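Local coordinates for protein cytosolic phospholipase A2 delta (Homo sapiens, PDB 5IZ5) that hydrolyses glycerophospholipids at the sn-2 position in a calcium-dependent manner, releasing a fatty acid, with a preference for linoleic acid, at residues Gln295-Arg300 and Ala454-Gly459; Val324-Ile329 and Val358-Gly363; Leu354-Thr359 and Trp380-Leu385; Asn461-Tyr466 and Phe487-Val492; Asp671-Phe676 and Glu727-Leu732. The protein carries 3 engineered substitutions. All coordinates share one frame; numbering follows the deposited sequence.

Contact 1: residues Gln295-Arg300 and Ala454-Gly459; sequences QAFLSR and AALERG
R300 reaches from helix 292-313 to the backbone of the 454-459 loop. Its NH2 donates to L456 O at 2.8 Å, and the N-H...O angle is 157°. The carbonyl lies at the edge of the guanidinium, in its plane. Seen from the carbonyl, NH2 sits above the C=O plane, 43° out of it. NE adds a weak bond to the same oxygen at 3.3 Å. L456 O also accepts from G459 N of the type I turn 456-459, and the two donors come from opposite faces of its plane. The R300 chain bends at chi3, which turns the guanidinium back over F297 CA.

F297 supplies the apolar part. Its CG is anti to the backbone N (chi1 163°), and ring atom CE1 meets L456 CD2 at a slant, 3.7 Å away. L456 O lies in the ring plane beside CD1. G459 brings its CA within 4.1 Å of F297 CE1, and the CA atoms of R300 and G459 are 4.7 Å apart.

Farther out, the R458 guanidinium forms a salt bridge with E379 instead. The contact ties helix 292-313 to the loop that leads into strand 463-471, where L463 touches both F297 and L456.

Contact 2: residues Val324-Ile329 and Val358-Gly363; sequences VPVVGI and VTYFSG
V326 CG1 meets the Y360 ring obliquely and touches CE2 at 3.6 Å. One face of that ring has T359 CG2, from the same segment, over its centre, 3.7 Å above the plane. The F361 ring meets I329 CG2 through CD1, also at a slant. The two rings leave opposite faces of a parallel strand pair in the beta-alpha-beta unit formed by strand 327-331, helix 335-351 and strand 360-363. This unit belongs to the patatin-like catalytic domain.

G328 pairs with Y360 and I329 with F361. I329 N donates to Y360 O at 2.8 Å, and S362 N donates to I329 O at 2.9 Å. At the start of the pair V327 O accepts from both T359 N and Y360 N.

I329 lies on the face of F361. Its CG1 and CD1 run across V358 at about a right angle, with CG1 3.9 Å from V358 CG1. L346 of helix 335-351 touches both I329 and F361 on this face. On the other face the Y360 hydroxyl bonds E294. The strand 360-363 ends shortly before the nucleophile S365, and S362 OG bonds S659.

One water bridges the two segments at the start of the pair: it donates to P325 O and accepts from V327 N and from T359 OG1, the last at 2.7 Å.

Contact 3: residues Leu354-Thr359 and Trp380-Leu385; sequences LLDCVT and WSQRDL
Both segments carry a short 3-10 turn, 355-357 and 380-382, and neither forms backbone bonds to the other. C357 N bonds L354 O within the first turn, and R383 N bonds W380 O in the second. The nearest CA atoms, those of L355 and S381, stay 7.3 Å apart, and side chains and two waters bridge the space between.

L355 points toward the other segment with CG anti to its own N (chi1 -169°). Its CD2 methyl touches S381 CB at 3.7 Å and W380 CZ3 at 3.8 Å. L355 and the indole cross at about a right angle, and the methyl meets the ring obliquely. S381 CB itself lies over one indole face, toward the rim.

In the fold, the 354-359 loop connects helix 335-351 to strand 360-363 in a beta-alpha-beta unit. The 380-385 loop lies between helices 367-375 and 386-397. Q350 of helix 335-351 bonds S381 O and R383 O.

The polar half centres on D356 OD1. Q382 NE2 donates to it at 3.2 Å on the syn side, 32° out of the carboxylate plane. The Q382 chain is bent at chi2, and its amide plane is only 13° from that of the carboxylate. NE2 also bonds Q460 O. Two waters donate to D356 OD1 as well. One also donates to S381 O at 2.8 Å, the other to S381 OG, which is bonded to N461 too.

Contact 4: residues Asn461-Tyr466 and Phe487-Val492; sequences NPLPLY and FSPYEV
This contact lies where the antiparallel pair of strands 463-471 and 482-487 ends and a turn begins, within the mixed sheet of the catalytic domain. Y466 and F487 form a hydrogen-bonded pair. Y466 N donates to F487 O at 2.8 Å, and F487 N donates to Y466 O at 2.7 Å. F487 O also lies at the edge of the Y466 ring, in its plane, near CD2. The two CB atoms lie on the same face of the sheet. W531 stacks on the Y466 ring and meets F487 edge-to-face. Y466 OH bonds Q452. The Y466 side chain is about 10 Å from that of the nucleophile S365.

Beyond this pair the 488-491 turn leaves the sheet, and the contact becomes apolar. P464 and P489 cross at a slant, CG to CG at 3.7 Å. L465 CD2 touches S488 CB. L463 has CG anti to its N (chi1 178°), which carries CD1 over to the Y490 ring, 3.8 Å from CE2 and approaching obliquely.

S488 shapes the turn from within as an ST turn and ST motif: its OG accepts from Y490 N at 3.0 Å and from E491 N at 3.1 Å.

Contact 5: residues Asp671-Phe676 and Glu727-Leu732; sequences DLILSF and EAPILL
L732, I673 and I730 bury large areas here. L732 lies beside L674 and points the same way, with its CB 3.9 Å from L674 CD2. L719 of strand 718-720 touches L732 and I730.

I673 is on the other face of the sheet. It runs alongside both P729 and L731. Its CD1 reaches P729 CG at 4.1 Å, and its CB is the same distance from L731 CD2. CG1 is anti to the carbonyl carbon (chi1 -60°), which sends CD1 back along the strand to the proline.

I730 shares the face of L674 and L732. Its CG2 meets L672 CD1 at 3.6 Å, the two side chains crossing at a slant. L672 also touches A803 and L804 of helix 797-810, while I730 touches T806 of the same helix.

These residues belong to two parallel strands, 672-676 and 730-734, in the mixed sheet of the catalytic domain. The axes of 672-676 and 730-732 are 22° apart. L672 pairs with I730, I673 with L731 and L674 with L732.

Four backbone bonds run in series. I730 N donates to D671 O, and I673 N to I730 O at 2.8 Å. L732 N donates to I673 O at 3.1 Å, and S675 N to L732 O at 2.8 Å. At the ends, D671 OD2 bonds V326 N in segment 324-329, and S675 OG bonds H733 ND1.

In the fold
Contacts 2, 4 and 5 are buried and belong to one mixed sheet. Contact 2 sits between the other two: strand 360-363 neighbours strand 463-471 of contact 4, and strand 327-331 neighbours strand 672-676 of contact 5. Contacts 2 and 5 are parallel pairs, while contact 4 is antiparallel and gives way to a turn. Contact 3, between two loops, is also buried, although Q382 is exposed; contact 1, a helix against a loop, is only partly buried. Both rely on side-chain polar bonds, an arginine on a carbonyl in contact 1 and a hydrated carboxylate in contact 3. Contact 3 shares V358 and T359 with contact 2. Contact 1 touches contacts 2, 3 and 4 but not contact 5.

Contact 1: residues Gln295-Arg300 and Ala454-Gly459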
# COMPACT_ATOMS: atom_id res chain seq x y z
N GLN B 295 15.50 -13.44 5.08
CA GLN B 295 16.49 -14.48 4.76
C GLN B 295 16.94 -15.23 6.01
O GLN B 295 17.00 -16.46 6.02
CB GLN B 295 17.71 -13.88 4.08
CG GLN B 295 17.46 -13.51 2.64
CD GLN B 295 18.66 -12.85 2.00
OE1 GLN B 295 19.80 -13.32 2.14
NE2 GLN B 295 18.43 -11.75 1.29
N ALA B 296 17.23 -14.49 7.07
CA ALA B 296 17.60 -15.09 8.35
C ALA B 296 16.46 -15.94 8.90
O ALA B 296 16.67 -17.04 9.39
CB ALA B 296 17.99 -14.02 9.35
N PHE B 297 15.23 -15.42 8.79
CA PHE B 297 14.07 -16.19 9.23
C PHE B 297 13.98 -17.52 8.48
O PHE B 297 13.66 -18.55 9.07
CB PHE B 297 12.77 -15.41 9.05
CG PHE B 297 11.54 -16.27 9.10
CD1 PHE B 297 11.00 -16.63 10.32
CD2 PHE B 297 10.97 -16.76 7.94
CE1 PHE B 297 9.88 -17.44 10.38
CE2 PHE B 297 9.85 -17.57 7.99
CZ PHE B 297 9.30 -17.91 9.21
N LEU B 298 14.25 -17.49 7.18
CA LEU B 298 14.12 -18.70 6.36
C LEU B 298 15.06 -19.80 6.84
O LEU B 298 14.64 -20.96 6.93
CB LEU B 298 14.37 -18.40 4.88
CG LEU B 298 13.26 -17.61 4.19
CD1 LEU B 298 13.69 -17.24 2.78
CD2 LEU B 298 11.94 -18.38 4.16
N SER B 299 16.30 -19.44 7.15
CA SER B 299 17.27 -20.40 7.70
C SER B 299 16.75 -21.00 9.00
O SER B 299 16.80 -22.21 9.19
CB SER B 299 18.66 -19.76 7.88
OG SER B 299 18.70 -18.81 8.94
N ARG B 300 16.22 -20.15 9.87
CA ARG B 300 15.63 -20.62 11.12
C ARG B 300 14.41 -21.52 10.87
O ARG B 300 14.31 -22.61 11.44
CB ARG B 300 15.25 -19.42 12.00
CG ARG B 300 16.46 -18.71 12.60
CD ARG B 300 16.15 -17.61 13.59
NE ARG B 300 14.97 -16.79 13.29
CZ ARG B 300 14.99 -15.59 12.71
NH1 ARG B 300 16.13 -15.03 12.32
NH2 ARG B 300 13.86 -14.93 12.51
N ALA B 454 8.64 -11.23 17.32
CA ALA B 454 8.91 -12.17 18.41
C ALA B 454 8.40 -13.58 18.08
O ALA B 454 9.02 -14.56 18.46
CB ALA B 454 8.30 -11.67 19.71
N ALA B 455 7.29 -13.66 17.34
CA ALA B 455 6.74 -14.94 16.89
C ALA B 455 7.61 -15.65 15.85
O ALA B 455 7.34 -16.81 15.50
CB ALA B 455 5.35 -14.74 16.33
N LEU B 456 8.64 -14.97 15.34
CA LEU B 456 9.50 -15.51 14.30
C LEU B 456 10.96 -15.67 14.73
O LEU B 456 11.80 -16.09 13.92
CB LEU B 456 9.44 -14.59 13.09
CG LEU B 456 8.06 -14.20 12.55
CD1 LEU B 456 8.21 -13.17 11.45
CD2 LEU B 456 7.32 -15.43 12.04
N GLU B 457 11.28 -15.34 15.98
CA GLU B 457 12.68 -15.25 16.41
C GLU B 457 13.40 -16.60 16.40
O GLU B 457 14.60 -16.65 16.13
CB GLU B 457 12.81 -14.53 17.76
CG GLU B 457 12.09 -15.16 18.93
CD GLU B 457 12.03 -14.22 20.13
OE1 GLU B 457 12.83 -13.26 20.18
OE2 GLU B 457 11.17 -14.44 21.01
N ARG B 458 12.67 -17.69 16.63
CA ARG B 458 13.24 -19.04 16.58
C ARG B 458 12.73 -19.86 15.38
O ARG B 458 12.89 -21.08 15.33
CB ARG B 458 12.93 -19.77 17.89
CG ARG B 458 13.78 -19.29 19.04
CD ARG B 458 13.35 -19.88 20.36
NE ARG B 458 12.02 -19.38 20.69
CZ ARG B 458 10.89 -20.06 20.58
NH1 ARG B 458 10.86 -21.33 20.17
NH2 ARG B 458 9.76 -19.46 20.90
N GLY B 459 12.13 -19.18 14.40
CA GLY B 459 11.49 -19.84 13.27
C GLY B 459 10.34 -20.73 13.70
O GLY B 459 10.03 -21.70 13.02

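Contact 2: residues Val324-Ile329 and Val358-Gly363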
# COMPACT_ATOMS: atom_id res chain seq x y z
N VAL B 324 14.63 -28.71 1.20
CA VAL B 324 13.42 -28.40 1.96
C VAL B 324 12.47 -27.59 1.08
O VAL B 324 12.81 -26.48 0.66
CB VAL B 324 13.73 -27.60 3.26
CG1 VAL B 324 12.45 -27.34 4.05
CG2 VAL B 324 14.72 -28.36 4.13
N PRO B 325 11.28 -28.14 0.79
CA PRO B 325 10.34 -27.40 -0.04
C PRO B 325 9.72 -26.22 0.71
O PRO B 325 9.50 -26.29 1.92
CB PRO B 325 9.27 -28.44 -0.37
CG PRO B 325 9.27 -29.33 0.83
CD PRO B 325 10.71 -29.43 1.24
N VAL B 326 9.46 -25.13 -0.01
CA VAL B 326 8.85 -23.94 0.55
C VAL B 326 7.33 -24.08 0.40
O VAL B 326 6.81 -24.12 -0.72
CB VAL B 326 9.37 -22.66 -0.13
CG1 VAL B 326 8.72 -21.42 0.46
CG2 VAL B 326 10.89 -22.57 -0.00
N VAL B 327 6.65 -24.16 1.53
CA VAL B 327 5.20 -24.36 1.56
C VAL B 327 4.52 -23.10 2.07
O VAL B 327 4.96 -22.51 3.06
CB VAL B 327 4.82 -25.54 2.48
CG1 VAL B 327 3.31 -25.70 2.57
CG2 VAL B 327 5.47 -26.83 1.99
N GLY B 328 3.44 -22.69 1.41
CA GLY B 328 2.68 -21.52 1.80
C GLY B 328 1.21 -21.83 2.01
O GLY B 328 0.65 -22.70 1.34
N ILE B 329 0.61 -21.16 2.99
CA ILE B 329 -0.84 -21.11 3.14
C ILE B 329 -1.30 -19.77 2.61
O ILE B 329 -0.72 -18.75 2.96
CB ILE B 329 -1.28 -21.13 4.62
CG1 ILE B 329 -0.99 -22.48 5.27
CG2 ILE B 329 -2.77 -20.84 4.72
CD1 ILE B 329 -1.05 -22.44 6.78
N VAL B 358 4.99 -25.43 7.20
CA VAL B 358 4.62 -24.23 6.45
C VAL B 358 5.60 -23.09 6.69
O VAL B 358 5.89 -22.73 7.83
CB VAL B 358 3.20 -23.75 6.84
CG1 VAL B 358 2.82 -22.49 6.07
CG2 VAL B 358 2.19 -24.85 6.59
N THR B 359 6.11 -22.51 5.60
CA THR B 359 7.04 -21.38 5.69
C THR B 359 6.32 -20.03 5.66
O THR B 359 6.60 -19.15 6.48
CB THR B 359 8.09 -21.44 4.56
OG1 THR B 359 8.93 -22.59 4.75
CG2 THR B 359 8.98 -20.19 4.55
N TYR B 360 5.37 -19.87 4.73
CA TYR B 360 4.67 -18.60 4.52
C TYR B 360 3.17 -18.71 4.77
O TYR B 360 2.56 -19.74 4.50
CB TYR B 360 4.90 -18.12 3.10
CG TYR B 360 6.33 -17.71 2.80
CD1 TYR B 360 6.91 -16.62 3.44
CD2 TYR B 360 7.08 -18.39 1.84
CE1 TYR B 360 8.21 -16.23 3.15
CE2 TYR B 360 8.37 -18.00 1.55
CZ TYR B 360 8.93 -16.93 2.20
OH TYR B 360 10.22 -16.53 1.91
N PHE B 361 2.59 -17.62 5.27
CA PHE B 361 1.17 -17.59 5.61
C PHE B 361 0.62 -16.22 5.18
O PHE B 361 0.85 -15.22 5.85
CB PHE B 361 1.02 -17.86 7.12
CG PHE B 361 -0.40 -17.90 7.64
CD1 PHE B 361 -1.51 -17.82 6.80
CD2 PHE B 361 -0.62 -18.04 9.01
CE1 PHE B 361 -2.79 -17.85 7.33
CE2 PHE B 361 -1.89 -18.08 9.53
CZ PHE B 361 -2.99 -17.99 8.69
N SER B 362 -0.07 -16.19 4.04
CA SER B 362 -0.62 -14.95 3.48
C SER B 362 -2.14 -14.89 3.64
O SER B 362 -2.84 -15.92 3.62
CB SER B 362 -0.25 -14.78 2.01
OG SER B 362 -0.99 -15.66 1.18
N GLY B 363 -2.64 -13.66 3.79
CA GLY B 363 -4.07 -13.43 3.94
C GLY B 363 -4.49 -12.01 3.60
O GLY B 363 -3.66 -11.09 3.53
O HOH W 1 7.99 -24.96 3.94

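Contact 3: residues Leu354-Thr359 and Trp380-Leu385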
# COMPACT_ATOMS: atom_id res chain seq x y z
N LEU B 354 1.35 -30.79 10.30
CA LEU B 354 1.78 -30.20 9.04
C LEU B 354 1.94 -28.67 9.09
O LEU B 354 2.52 -28.08 8.18
CB LEU B 354 0.83 -30.60 7.91
CG LEU B 354 0.73 -32.11 7.67
CD1 LEU B 354 -0.33 -32.39 6.62
CD2 LEU B 354 2.06 -32.70 7.23
N LEU B 355 1.45 -28.05 10.16
CA LEU B 355 1.62 -26.61 10.34
C LEU B 355 3.11 -26.25 10.43
O LEU B 355 3.54 -25.23 9.88
CB LEU B 355 0.87 -26.13 11.59
CG LEU B 355 0.73 -24.61 11.81
CD1 LEU B 355 0.20 -23.90 10.58
CD2 LEU B 355 -0.18 -24.35 13.00
N ASP B 356 3.89 -27.11 11.09
CA ASP B 356 5.35 -26.93 11.19
C ASP B 356 6.08 -27.07 9.85
O ASP B 356 7.26 -26.72 9.76
CB ASP B 356 5.96 -27.91 12.21
CG ASP B 356 5.57 -27.59 13.65
OD1 ASP B 356 5.18 -26.45 13.95
OD2 ASP B 356 5.65 -28.50 14.50
N CYS B 357 5.41 -27.60 8.83
CA CYS B 357 5.98 -27.66 7.49
C CYS B 357 5.74 -26.39 6.66
O CYS B 357 6.24 -26.28 5.54
CB CYS B 357 5.42 -28.87 6.73
SG CYS B 357 5.66 -30.46 7.55
N VAL B 358 4.99 -25.43 7.20
CA VAL B 358 4.62 -24.23 6.45
C VAL B 358 5.60 -23.09 6.69
O VAL B 358 5.89 -22.73 7.83
CB VAL B 358 3.20 -23.75 6.84
CG1 VAL B 358 2.82 -22.49 6.07
CG2 VAL B 358 2.19 -24.85 6.59
N THR B 359 6.11 -22.51 5.60
CA THR B 359 7.04 -21.38 5.69
C THR B 359 6.32 -20.03 5.66
O THR B 359 6.60 -19.15 6.48
CB THR B 359 8.09 -21.44 4.56
OG1 THR B 359 8.93 -22.59 4.75
CG2 THR B 359 8.98 -20.19 4.55
N TRP B 380 2.17 -19.28 19.17
CA TRP B 380 0.81 -19.74 18.83
C TRP B 380 0.74 -21.11 18.13
O TRP B 380 -0.09 -21.91 18.50
CB TRP B 380 0.04 -18.68 18.03
CG TRP B 380 0.49 -18.47 16.61
CD1 TRP B 380 1.35 -17.52 16.16
CD2 TRP B 380 0.07 -19.20 15.45
NE1 TRP B 380 1.51 -17.63 14.80
CE2 TRP B 380 0.73 -18.65 14.34
CE3 TRP B 380 -0.80 -20.28 15.26
CZ2 TRP B 380 0.56 -19.14 13.04
CZ3 TRP B 380 -0.97 -20.77 13.97
CH2 TRP B 380 -0.29 -20.20 12.88
N SER B 381 1.61 -21.38 17.15
CA SER B 381 1.54 -22.66 16.43
C SER B 381 2.08 -23.82 17.26
O SER B 381 1.83 -24.97 16.94
CB SER B 381 2.26 -22.60 15.08
OG SER B 381 3.67 -22.64 15.24
N GLN B 382 2.81 -23.51 18.33
CA GLN B 382 3.33 -24.51 19.26
C GLN B 382 2.39 -24.75 20.43
O GLN B 382 2.70 -25.55 21.31
CB GLN B 382 4.69 -24.09 19.80
CG GLN B 382 5.70 -23.75 18.72
CD GLN B 382 5.87 -24.86 17.71
OE1 GLN B 382 5.94 -26.03 18.07
NE2 GLN B 382 5.92 -24.51 16.43
N ARG B 383 1.26 -24.06 20.46
CA ARG B 383 0.30 -24.21 21.54
C ARG B 383 -1.04 -24.62 21.00
O ARG B 383 -1.35 -24.38 19.83
CB ARG B 383 0.19 -22.92 22.34
CG ARG B 383 1.54 -22.56 22.95
CD ARG B 383 1.50 -22.10 24.40
NE ARG B 383 1.06 -20.72 24.58
CZ ARG B 383 -0.03 -20.31 25.23
NH1 ARG B 383 -0.86 -21.18 25.80
NH2 ARG B 383 -0.28 -19.01 25.32
N ASP B 384 -1.82 -25.26 21.85
CA ASP B 384 -3.12 -25.78 21.46
C ASP B 384 -3.95 -24.62 20.91
O ASP B 384 -4.17 -23.63 21.60
CB ASP B 384 -3.81 -26.43 22.67
CG ASP B 384 -5.09 -27.16 22.30
OD1 ASP B 384 -5.82 -27.55 23.23
OD2 ASP B 384 -5.38 -27.36 21.10
N LEU B 385 -4.39 -24.77 19.67
CA LEU B 385 -5.20 -23.74 19.01
C LEU B 385 -6.58 -23.60 19.63
O LEU B 385 -7.23 -22.58 19.46
CB LEU B 385 -5.31 -24.02 17.51
CG LEU B 385 -4.11 -23.53 16.70
CD1 LEU B 385 -4.05 -24.19 15.33
CD2 LEU B 385 -4.13 -22.02 16.56
O HOH W 2 2.61 -26.34 14.63
O HOH W 3 5.14 -23.85 13.01

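Contact 4: residues Asn461-Tyr466 and Phe487-Val492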
# COMPACT_ATOMS: atom_id res chain seq x y z
N ASN B 461 7.09 -20.10 13.98
CA ASN B 461 5.84 -19.92 13.26
C ASN B 461 6.15 -19.56 11.82
O ASN B 461 7.28 -19.16 11.52
CB ASN B 461 4.98 -18.81 13.89
CG ASN B 461 4.52 -19.13 15.31
OD1 ASN B 461 3.64 -19.97 15.51
ND2 ASN B 461 5.09 -18.44 16.29
N PRO B 462 5.17 -19.71 10.90
CA PRO B 462 5.39 -19.22 9.53
C PRO B 462 5.45 -17.69 9.48
O PRO B 462 4.95 -17.02 10.39
CB PRO B 462 4.15 -19.72 8.76
CG PRO B 462 3.46 -20.69 9.67
CD PRO B 462 3.84 -20.31 11.07
N LEU B 463 6.06 -17.14 8.44
CA LEU B 463 6.07 -15.69 8.22
C LEU B 463 4.69 -15.24 7.73
O LEU B 463 4.23 -15.71 6.69
CB LEU B 463 7.13 -15.29 7.19
CG LEU B 463 7.19 -13.79 6.87
CD1 LEU B 463 7.84 -13.02 8.00
CD2 LEU B 463 7.95 -13.53 5.59
N PRO B 464 4.03 -14.33 8.47
CA PRO B 464 2.71 -13.84 8.06
C PRO B 464 2.81 -12.68 7.07
O PRO B 464 3.59 -11.75 7.28
CB PRO B 464 2.10 -13.39 9.37
CG PRO B 464 3.25 -12.92 10.18
CD PRO B 464 4.45 -13.73 9.74
N LEU B 465 2.01 -12.74 6.01
CA LEU B 465 2.00 -11.73 4.97
C LEU B 465 0.58 -11.20 4.77
O LEU B 465 -0.33 -11.94 4.40
CB LEU B 465 2.54 -12.32 3.67
CG LEU B 465 4.01 -12.75 3.74
CD1 LEU B 465 4.35 -13.80 2.69
CD2 LEU B 465 4.94 -11.56 3.62
N TYR B 466 0.38 -9.91 5.04
CA TYR B 466 -0.92 -9.28 4.94
C TYR B 466 -0.91 -8.35 3.73
O TYR B 466 0.06 -7.60 3.54
CB TYR B 466 -1.23 -8.46 6.20
CG TYR B 466 -0.98 -9.14 7.54
CD1 TYR B 466 -2.04 -9.61 8.32
CD2 TYR B 466 0.31 -9.26 8.07
CE1 TYR B 466 -1.83 -10.19 9.56
CE2 TYR B 466 0.53 -9.85 9.31
CZ TYR B 466 -0.54 -10.31 10.06
OH TYR B 466 -0.35 -10.89 11.30
N PHE B 487 2.43 -6.34 3.72
CA PHE B 487 2.82 -6.11 5.11
C PHE B 487 3.35 -7.40 5.74
O PHE B 487 2.72 -8.46 5.63
CB PHE B 487 1.63 -5.67 5.96
CG PHE B 487 1.06 -4.33 5.58
CD1 PHE B 487 1.14 -3.25 6.45
CD2 PHE B 487 0.42 -4.14 4.35
CE1 PHE B 487 0.60 -2.02 6.11
CE2 PHE B 487 -0.12 -2.91 4.00
CZ PHE B 487 -0.03 -1.85 4.88
N SER B 488 4.49 -7.31 6.42
CA SER B 488 4.99 -8.39 7.27
C SER B 488 5.61 -7.80 8.54
O SER B 488 5.81 -6.59 8.61
CB SER B 488 6.04 -9.23 6.53
OG SER B 488 7.34 -8.70 6.71
N PRO B 489 5.92 -8.65 9.53
CA PRO B 489 6.59 -8.15 10.73
C PRO B 489 7.96 -7.54 10.48
O PRO B 489 8.44 -6.76 11.30
CB PRO B 489 6.71 -9.39 11.62
CG PRO B 489 5.66 -10.32 11.12
CD PRO B 489 5.63 -10.09 9.64
N TYR B 490 8.59 -7.88 9.35
CA TYR B 490 9.89 -7.33 8.98
C TYR B 490 9.82 -6.10 8.08
O TYR B 490 10.62 -5.19 8.23
CB TYR B 490 10.76 -8.40 8.30
CG TYR B 490 11.05 -9.60 9.17
CD1 TYR B 490 11.51 -9.45 10.48
CD2 TYR B 490 10.88 -10.90 8.69
CE1 TYR B 490 11.79 -10.54 11.27
CE2 TYR B 490 11.14 -12.00 9.49
CZ TYR B 490 11.60 -11.82 10.77
OH TYR B 490 11.87 -12.90 11.57
N GLU B 491 8.88 -6.08 7.13
CA GLU B 491 8.79 -4.92 6.26
C GLU B 491 7.45 -4.76 5.54
O GLU B 491 6.70 -5.72 5.34
CB GLU B 491 9.94 -4.89 5.24
CG GLU B 491 10.12 -6.16 4.44
CD GLU B 491 11.19 -6.04 3.36
OE1 GLU B 491 12.06 -5.15 3.45
OE2 GLU B 491 11.15 -6.84 2.40
N VAL B 492 7.18 -3.50 5.18
CA VAL B 492 5.97 -3.08 4.51
C VAL B 492 6.39 -2.33 3.26
O VAL B 492 7.24 -1.43 3.33
CB VAL B 492 5.15 -2.14 5.41
CG1 VAL B 492 3.91 -1.65 4.68
CG2 VAL B 492 4.76 -2.83 6.71

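Contact 5: residues Asp671-Phe676 and Glu727-Leu732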
# COMPACT_ATOMS: atom_id res chain seq x y z
N ASP B 671 7.02 -23.86 -3.60
CA ASP B 671 6.90 -25.18 -4.21
C ASP B 671 5.49 -25.71 -4.08
O ASP B 671 4.96 -26.30 -5.01
CB ASP B 671 7.89 -26.15 -3.55
CG ASP B 671 9.32 -25.70 -3.73
OD1 ASP B 671 9.75 -25.56 -4.89
OD2 ASP B 671 10.01 -25.48 -2.71
N LEU B 672 4.88 -25.50 -2.92
CA LEU B 672 3.50 -25.91 -2.67
C LEU B 672 2.73 -24.79 -1.99
O LEU B 672 3.22 -24.17 -1.05
CB LEU B 672 3.48 -27.17 -1.80
CG LEU B 672 2.11 -27.63 -1.29
CD1 LEU B 672 1.23 -28.06 -2.45
CD2 LEU B 672 2.27 -28.77 -0.30
N ILE B 673 1.50 -24.55 -2.46
CA ILE B 673 0.61 -23.59 -1.82
C ILE B 673 -0.70 -24.27 -1.45
O ILE B 673 -1.37 -24.85 -2.30
CB ILE B 673 0.29 -22.40 -2.75
CG1 ILE B 673 1.58 -21.66 -3.12
CG2 ILE B 673 -0.68 -21.44 -2.08
CD1 ILE B 673 1.43 -20.71 -4.28
N LEU B 674 -1.05 -24.21 -0.17
CA LEU B 674 -2.37 -24.64 0.28
C LEU B 674 -3.28 -23.43 0.20
O LEU B 674 -3.12 -22.48 0.96
CB LEU B 674 -2.32 -25.20 1.70
CG LEU B 674 -1.25 -26.27 1.98
CD1 LEU B 674 -1.37 -26.78 3.40
CD2 LEU B 674 -1.35 -27.42 0.99
N SER B 675 -4.22 -23.48 -0.75
CA SER B 675 -5.12 -22.38 -1.03
C SER B 675 -6.45 -22.61 -0.32
O SER B 675 -7.20 -23.53 -0.67
CB SER B 675 -5.36 -22.27 -2.53
OG SER B 675 -6.44 -21.40 -2.84
N PHE B 676 -6.74 -21.77 0.66
CA PHE B 676 -8.01 -21.83 1.37
C PHE B 676 -8.94 -20.74 0.84
O PHE B 676 -8.59 -19.55 0.87
CB PHE B 676 -7.79 -21.69 2.86
CG PHE B 676 -6.89 -22.74 3.46
CD1 PHE B 676 -7.07 -24.09 3.18
CD2 PHE B 676 -5.88 -22.39 4.34
CE1 PHE B 676 -6.24 -25.06 3.74
CE2 PHE B 676 -5.05 -23.34 4.90
CZ PHE B 676 -5.23 -24.68 4.61
N GLU B 727 8.84 -25.06 -12.47
CA GLU B 727 8.95 -23.73 -11.87
C GLU B 727 7.63 -23.29 -11.24
O GLU B 727 7.63 -22.63 -10.20
CB GLU B 727 9.39 -22.68 -12.90
CG GLU B 727 10.66 -23.01 -13.67
CD GLU B 727 10.38 -23.61 -15.03
OE1 GLU B 727 9.73 -24.68 -15.10
OE2 GLU B 727 10.80 -23.01 -16.04
N ALA B 728 6.52 -23.66 -11.87
CA ALA B 728 5.20 -23.36 -11.34
C ALA B 728 4.96 -24.14 -10.05
O ALA B 728 5.30 -25.31 -9.97
CB ALA B 728 4.13 -23.70 -12.36
N PRO B 729 4.37 -23.50 -9.03
CA PRO B 729 4.07 -24.19 -7.77
C PRO B 729 2.89 -25.16 -7.87
O PRO B 729 2.02 -24.99 -8.73
CB PRO B 729 3.71 -23.04 -6.83
CG PRO B 729 3.18 -21.98 -7.73
CD PRO B 729 3.99 -22.07 -8.98
N ILE B 730 2.87 -26.14 -6.97
CA ILE B 730 1.74 -27.05 -6.82
C ILE B 730 0.69 -26.37 -5.97
O ILE B 730 1.00 -25.78 -4.94
CB ILE B 730 2.16 -28.37 -6.13
CG1 ILE B 730 3.21 -29.10 -6.98
CG2 ILE B 730 0.96 -29.27 -5.87
CD1 ILE B 730 3.95 -30.19 -6.23
N LEU B 731 -0.57 -26.48 -6.38
CA LEU B 731 -1.69 -25.93 -5.63
C LEU B 731 -2.68 -26.99 -5.17
O LEU B 731 -3.18 -27.77 -5.97
CB LEU B 731 -2.42 -24.89 -6.47
CG LEU B 731 -1.85 -23.49 -6.26
CD1 LEU B 731 -1.56 -22.84 -7.59
CD2 LEU B 731 -2.78 -22.64 -5.41
N LEU B 732 -2.93 -26.99 -3.87
CA LEU B 732 -4.02 -27.75 -3.27
C LEU B 732 -5.06 -26.75 -2.81
O LEU B 732 -4.80 -25.95 -1.91
CB LEU B 732 -3.52 -28.56 -2.07
CG LEU B 732 -3.45 -30.08 -2.18
CD1 LEU B 732 -3.13 -30.56 -3.59
CD2 LEU B 732 -2.44 -30.63 -1.19